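Local coordinates for protein sugar phosphate isomerase/epimerase (Parabacteroides distasonis, PDB 3L23) that binds a magnesium ion in a xylose isomerase-like TIM barrel and probably acts as a sugar phosphate isomerase or epimerase, at residues 104-109 / 143-148; 46-51 / 62-67. All coordinates share one frame; numbering follows the deposited sequence.

Contact 1 of 2, residues 104-109 / 143-148; sequences PKIMEY and CDIFNQ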
loop_
_atom_site.group_PDB
_atom_site.type_symbol
_atom_site.label_atom_id
_atom_site.label_comp_id
_atom_site.label_asym_id
_atom_site.label_seq_id
_atom_site.Cartn_x
_atom_site.Cartn_y
_atom_site.Cartn_z
ATOM N N PRO A 104 -17.262 13.128 8.739
ATOM C CA PRO A 104 -16.831 13.147 10.146
ATOM C C PRO A 104 -16.378 11.797 10.690
ATOM O O PRO A 104 -15.367 11.744 11.367
ATOM C CB PRO A 104 -18.072 13.668 10.875
ATOM C CG PRO A 104 -18.792 14.480 9.859
ATOM C CD PRO A 104 -18.585 13.754 8.571
ATOM N N LYS A 105 -17.088 10.722 10.344
ATOM C CA LYS A 105 -16.743 9.357 10.723
ATOM C C LYS A 105 -15.411 8.963 10.114
ATOM O O LYS A 105 -14.553 8.329 10.753
ATOM C CB LYS A 105 -17.860 8.435 10.246
ATOM C CG LYS A 105 -18.008 7.124 10.941
ATOM C CD LYS A 105 -19.521 6.870 11.168
ATOM N N ILE A 106 -15.221 9.305 8.842
ATOM C CA ILE A 106 -13.924 9.053 8.234
ATOM C C ILE A 106 -12.788 9.787 8.986
ATOM O O ILE A 106 -11.733 9.195 9.244
ATOM C CB ILE A 106 -13.916 9.452 6.736
ATOM C CG1 ILE A 106 -14.888 8.549 5.945
ATOM C CG2 ILE A 106 -12.506 9.382 6.140
ATOM C CD1 ILE A 106 -15.060 8.976 4.473
HETATM N N MSE A 107 -13.003 11.048 9.347
HETATM C CA MSE A 107 -11.965 11.814 10.041
HETATM C C MSE A 107 -11.721 11.270 11.465
HETATM O O MSE A 107 -10.586 11.300 11.948
HETATM C CB MSE A 107 -12.280 13.313 10.039
HETATM C CG MSE A 107 -12.333 13.899 8.610
HETATM SE SE MSE A 107 -10.773 13.626 7.592
HETATM C CE MSE A 107 -11.700 13.415 5.818
ATOM N N GLU A 108 -12.767 10.761 12.106
ATOM C CA GLU A 108 -12.649 10.097 13.410
ATOM C C GLU A 108 -11.758 8.854 13.323
ATOM O O GLU A 108 -10.927 8.592 14.205
ATOM C CB GLU A 108 -14.053 9.759 13.927
ATOM C CG GLU A 108 -14.130 8.918 15.204
ATOM C CD GLU A 108 -15.565 8.741 15.724
ATOM O OE1 GLU A 108 -16.493 9.437 15.261
ATOM O OE2 GLU A 108 -15.762 7.900 16.625
ATOM N N TYR A 109 -11.929 8.084 12.250
ATOM C CA TYR A 109 -11.091 6.937 11.992
ATOM C C TYR A 109 -9.651 7.366 11.830
ATOM O O TYR A 109 -8.758 6.773 12.428
ATOM C CB TYR A 109 -11.516 6.204 10.712
ATOM C CG TYR A 109 -10.603 5.063 10.399
ATOM C CD1 TYR A 109 -10.808 3.810 10.963
ATOM C CD2 TYR A 109 -9.513 5.238 9.577
ATOM C CE1 TYR A 109 -9.945 2.784 10.736
ATOM C CE2 TYR A 109 -8.678 4.221 9.345
ATOM C CZ TYR A 109 -8.902 2.993 9.898
ATOM O OH TYR A 109 -7.971 1.996 9.644
ATOM N N CYS A 143 -11.053 12.981 -3.487
ATOM C CA CYS A 143 -9.810 13.756 -3.367
ATOM C C CYS A 143 -9.825 14.778 -2.212
ATOM O O CYS A 143 -8.853 14.900 -1.471
ATOM C CB CYS A 143 -9.483 14.473 -4.660
ATOM S SG CYS A 143 -9.091 13.337 -5.997
ATOM N N ASP A 144 -10.929 15.492 -2.047
ATOM C CA ASP A 144 -11.051 16.438 -0.963
ATOM C C ASP A 144 -10.942 15.730 0.389
ATOM O O ASP A 144 -10.346 16.263 1.330
ATOM C CB ASP A 144 -12.409 17.130 -1.042
ATOM C CG ASP A 144 -12.539 18.043 -2.233
ATOM O OD1 ASP A 144 -11.499 18.525 -2.726
ATOM O OD2 ASP A 144 -13.693 18.344 -2.627
ATOM N N ILE A 145 -11.533 14.536 0.483
ATOM C CA ILE A 145 -11.502 13.759 1.712
ATOM C C ILE A 145 -10.045 13.312 1.981
ATOM O O ILE A 145 -9.577 13.371 3.127
ATOM C CB ILE A 145 -12.567 12.580 1.673
ATOM C CG1 ILE A 145 -13.972 13.168 1.816
ATOM C CG2 ILE A 145 -12.287 11.487 2.717
ATOM C CD1 ILE A 145 -15.140 12.220 1.400
ATOM N N PHE A 146 -9.327 12.883 0.959
ATOM C CA PHE A 146 -7.924 12.495 1.132
ATOM C C PHE A 146 -7.083 13.686 1.636
ATOM O O PHE A 146 -6.212 13.540 2.522
ATOM C CB PHE A 146 -7.333 11.985 -0.177
ATOM C CG PHE A 146 -7.849 10.601 -0.646
ATOM C CD1 PHE A 146 -8.658 9.790 0.140
ATOM C CD2 PHE A 146 -7.424 10.112 -1.873
ATOM C CE1 PHE A 146 -9.097 8.533 -0.340
ATOM C CE2 PHE A 146 -7.833 8.859 -2.337
ATOM C CZ PHE A 146 -8.654 8.082 -1.567
ATOM N N ASN A 147 -7.326 14.865 1.053
ATOM C CA ASN A 147 -6.597 16.077 1.460
ATOM C C ASN A 147 -6.867 16.360 2.948
ATOM O O ASN A 147 -5.952 16.656 3.704
ATOM C CB ASN A 147 -7.001 17.310 0.641
ATOM C CG ASN A 147 -6.415 17.330 -0.750
ATOM O OD1 ASN A 147 -5.381 16.709 -1.024
ATOM N ND2 ASN A 147 -7.051 18.075 -1.636
ATOM N N GLN A 148 -8.125 16.248 3.366
ATOM C CA GLN A 148 -8.472 16.529 4.767
ATOM C C GLN A 148 -7.921 15.432 5.682
ATOM O O GLN A 148 -7.498 15.732 6.800
ATOM C CB GLN A 148 -9.969 16.651 4.975
ATOM C CG GLN A 148 -10.270 17.140 6.384
ATOM C CD GLN A 148 -11.750 17.349 6.680
ATOM O OE1 GLN A 148 -12.618 17.045 5.855
ATOM N NE2 GLN A 148 -12.033 17.851 7.871
#

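Contact 2 of 2, residues 46-51 / 62-67; sequences LELAGY and MDFKKM. With EDO (1,2-ethanediol), chain E.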
loop_
_atom_site.group_PDB
_atom_site.type_symbol
_atom_site.label_atom_id
_atom_site.label_comp_id
_atom_site.label_asym_id
_atom_site.label_seq_id
_atom_site.Cartn_x
_atom_site.Cartn_y
_atom_site.Cartn_z
ATOM N N LEU A 46 9.225 -3.580 7.357
ATOM C CA LEU A 46 7.856 -4.104 7.262
ATOM C C LEU A 46 6.849 -3.023 6.931
ATOM O O LEU A 46 6.983 -1.914 7.412
ATOM C CB LEU A 46 7.437 -4.715 8.571
ATOM C CG LEU A 46 8.286 -5.889 9.066
ATOM C CD1 LEU A 46 7.715 -6.361 10.422
ATOM C CD2 LEU A 46 8.401 -7.043 8.046
ATOM N N GLU A 47 5.885 -3.363 6.082
ATOM C CA GLU A 47 4.661 -2.609 5.952
ATOM C C GLU A 47 3.573 -3.520 6.494
ATOM O O GLU A 47 3.430 -4.688 6.049
ATOM C CB GLU A 47 4.386 -2.260 4.522
ATOM C CG GLU A 47 3.108 -1.406 4.340
ATOM C CD GLU A 47 2.977 -1.021 2.892
ATOM O OE1 GLU A 47 2.720 -1.940 2.071
ATOM O OE2 GLU A 47 3.170 0.181 2.575
ATOM N N LEU A 48 2.827 -2.999 7.474
ATOM C CA LEU A 48 1.783 -3.757 8.154
ATOM C C LEU A 48 0.512 -3.895 7.306
ATOM O O LEU A 48 0.286 -3.132 6.359
ATOM C CB LEU A 48 1.418 -3.070 9.469
ATOM C CG LEU A 48 2.532 -2.717 10.437
ATOM C CD1 LEU A 48 1.951 -1.970 11.658
ATOM C CD2 LEU A 48 3.310 -3.988 10.850
ATOM N N ALA A 49 -0.276 -4.904 7.652
ATOM C CA ALA A 49 -1.649 -5.038 7.221
ATOM C C ALA A 49 -2.350 -5.549 8.431
ATOM O O ALA A 49 -1.706 -6.080 9.355
ATOM C CB ALA A 49 -1.789 -6.028 6.096
ATOM N N GLY A 50 -3.659 -5.377 8.482
ATOM C CA GLY A 50 -4.418 -5.981 9.581
ATOM C C GLY A 50 -4.431 -5.205 10.888
ATOM O O GLY A 50 -4.811 -5.760 11.934
ATOM N N TYR A 51 -4.017 -3.939 10.844
ATOM C CA TYR A 51 -4.202 -3.065 11.994
ATOM C C TYR A 51 -5.704 -2.857 12.291
ATOM O O TYR A 51 -6.511 -2.658 11.383
ATOM C CB TYR A 51 -3.545 -1.700 11.797
ATOM C CG TYR A 51 -4.100 -0.668 12.767
ATOM C CD1 TYR A 51 -3.599 -0.560 14.060
ATOM C CD2 TYR A 51 -5.165 0.167 12.403
ATOM C CE1 TYR A 51 -4.145 0.344 14.975
ATOM C CE2 TYR A 51 -5.703 1.087 13.305
ATOM C CZ TYR A 51 -5.181 1.170 14.578
ATOM O OH TYR A 51 -5.683 2.056 15.497
HETATM N N MSE A 62 1.808 -2.951 20.298
HETATM C CA MSE A 62 3.127 -2.712 20.856
HETATM C C MSE A 62 3.882 -4.032 21.088
HETATM O O MSE A 62 5.108 -4.067 21.014
HETATM C CB MSE A 62 3.030 -1.866 22.124
HETATM C CG MSE A 62 2.354 -0.490 21.904
HETATM SE SE MSE A 62 3.148 0.605 20.527
HETATM C CE MSE A 62 4.809 0.893 21.369
ATOM N N ASP A 63 3.163 -5.113 21.379
ATOM C CA ASP A 63 3.781 -6.441 21.489
ATOM C C ASP A 63 4.294 -6.957 20.133
ATOM O O ASP A 63 5.333 -7.596 20.050
ATOM C CB ASP A 63 2.797 -7.451 22.088
ATOM C CG ASP A 63 2.403 -7.114 23.513
ATOM O OD1 ASP A 63 3.182 -6.456 24.232
ATOM O OD2 ASP A 63 1.313 -7.530 23.942
ATOM N N PHE A 64 3.530 -6.711 19.074
ATOM C CA PHE A 64 3.965 -7.026 17.727
ATOM C C PHE A 64 5.218 -6.218 17.368
ATOM O O PHE A 64 6.205 -6.768 16.875
ATOM C CB PHE A 64 2.853 -6.735 16.701
ATOM C CG PHE A 64 3.193 -7.155 15.301
ATOM C CD1 PHE A 64 3.919 -6.328 14.457
ATOM C CD2 PHE A 64 2.776 -8.379 14.798
ATOM C CE1 PHE A 64 4.222 -6.701 13.171
ATOM C CE2 PHE A 64 3.069 -8.749 13.501
ATOM C CZ PHE A 64 3.816 -7.926 12.695
ATOM N N LYS A 65 5.192 -4.931 17.646
ATOM C CA LYS A 65 6.347 -4.068 17.414
ATOM C C LYS A 65 7.605 -4.607 18.104
ATOM O O LYS A 65 8.650 -4.699 17.476
ATOM C CB LYS A 65 6.043 -2.650 17.880
ATOM C CG LYS A 65 7.166 -1.639 17.608
ATOM C CD LYS A 65 6.745 -0.264 18.148
ATOM C CE LYS A 65 7.771 0.842 17.821
ATOM N NZ LYS A 65 8.974 0.730 18.655
ATOM N N LYS A 66 7.496 -4.965 19.382
ATOM C CA LYS A 66 8.629 -5.506 20.105
ATOM C C LYS A 66 9.118 -6.795 19.466
ATOM O O LYS A 66 10.334 -6.979 19.333
ATOM C CB LYS A 66 8.337 -5.698 21.617
ATOM C CG LYS A 66 9.549 -6.380 22.351
ATOM C CD LYS A 66 9.673 -6.212 23.798
ATOM C CE LYS A 66 10.974 -6.932 24.315
ATOM N NZ LYS A 66 12.243 -6.561 23.550
HETATM N N MSE A 67 8.217 -7.700 19.076
HETATM C CA MSE A 67 8.679 -8.973 18.475
HETATM C C MSE A 67 9.387 -8.727 17.141
HETATM O O MSE A 67 10.384 -9.350 16.833
HETATM C CB MSE A 67 7.522 -9.983 18.346
HETATM C CG MSE A 67 7.049 -10.511 19.685
HETATM SE SE MSE A 67 5.777 -11.979 19.509
HETATM C CE MSE A 67 4.209 -10.923 19.113
HETATM C C1 EDO E . -9.901 2.158 14.356
HETATM O O1 EDO E . -8.900 3.049 14.827
HETATM C C2 EDO E . -9.170 0.955 13.799
HETATM O O2 EDO E . -9.982 -0.216 13.807
#

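Contact 1 of 2, residues 104-109 / 143-148
Ile106 and Ile145 meet methyl to methyl, CG2 of Ile106 lying 4.0 Å from CG2 of Ile145, and the pair illustrates how neighbouring outer helices of a barrel meet here through a few side chains. In both isoleucines CG1 stands beside the backbone N (chi1 -65° and -73°), which puts CG2 anti to that N, and the two side chains cross at about a right angle. CD1 of Ile106 adds a second, slightly longer touch to the same methyl of Ile145. One residue on, the selenomethionine Met107 reaches across to the second helix. Its chain bends at chi2 and again at chi3, which carries the terminal CE over to the backbone, 3.4 Å from Ile145 O and 3.7 Å from Ile145 CG2. The selenium rests against the aliphatic part of Gln148, with SE 3.7 Å from CG of Gln148. Gln148 is extended beyond CG and crosses Met107 obliquely, OE1 of Gln148 coming within 3.7 Å of Met107 CE. Contact thus passes from a buried isoleucine pair to an exposed glutamine. The axes of the short segments run 10.8 Å apart at 35°, both in the same general direction. Tyr98 touches both isoleucines, Ile145 and Gln148 also touch Thr103, and on the inner side of helix 136-155 Phe146 stacks on Phe162 and packs on Val211 of strand 211-216.

Contact 2 of 2, residues 46-51 / 62-67
Leu48 and Phe64 form the centre of a small apolar contact between a strand of the TIM barrel and the outer helix that follows it. CD2 of Leu48 approaches CE1 of Phe64 to 3.7 Å, at an oblique angle to the ring, and the two side chains slide past each other in opposite directions. CD1 of Leu46 reaches the same ring carbon from further off, at 4.5 Å. With CG anti to the backbone N (chi1 -175°), the ring of Phe64 leaves the helix toward the strand and CE1 meets both leucines. All three residues are buried.

Around them, Ile56 touches both Leu48 and Phe64 and Tyr27 lies against Phe64, while backbone bonds from Leu46 to Lys74 and Ile76, and from Leu48 to Ser77, fix the strand. Between the leucines, Glu47 accepts bonds at OE1 from His242, a magnesium ligand, and from Gln18, consistent with a second-shell role at the metal site. Further along, a 1,2-ethanediol, probably from the crystallisation liquor, lies obliquely to the Tyr51 ring; its O1 gives a weak hydrogen bond of 3.4 Å to Tyr51 OH.

From the N terminus, contact 2 comes first: strand 45-52 runs into the short strands 55-56 and 59-60, and helix 61-70 then folds back, so that a loop of only ten residues is closed between the segments. The chain next enters strand 74-79 and later helix 103-119, where contact 1 opens; it closes on helix 136-155, after 33 residues that include strand 124-127. The two contacts are in series, neither nested nor crossed, with centres 24 Å apart. Contact 2 ties a barrel strand to its outer helix, whereas contact 1 joins two successive outer helices. A hydrogen bond between Tyr51 OH and Asp116 OD2 links strand 45-52 to helix 103-119.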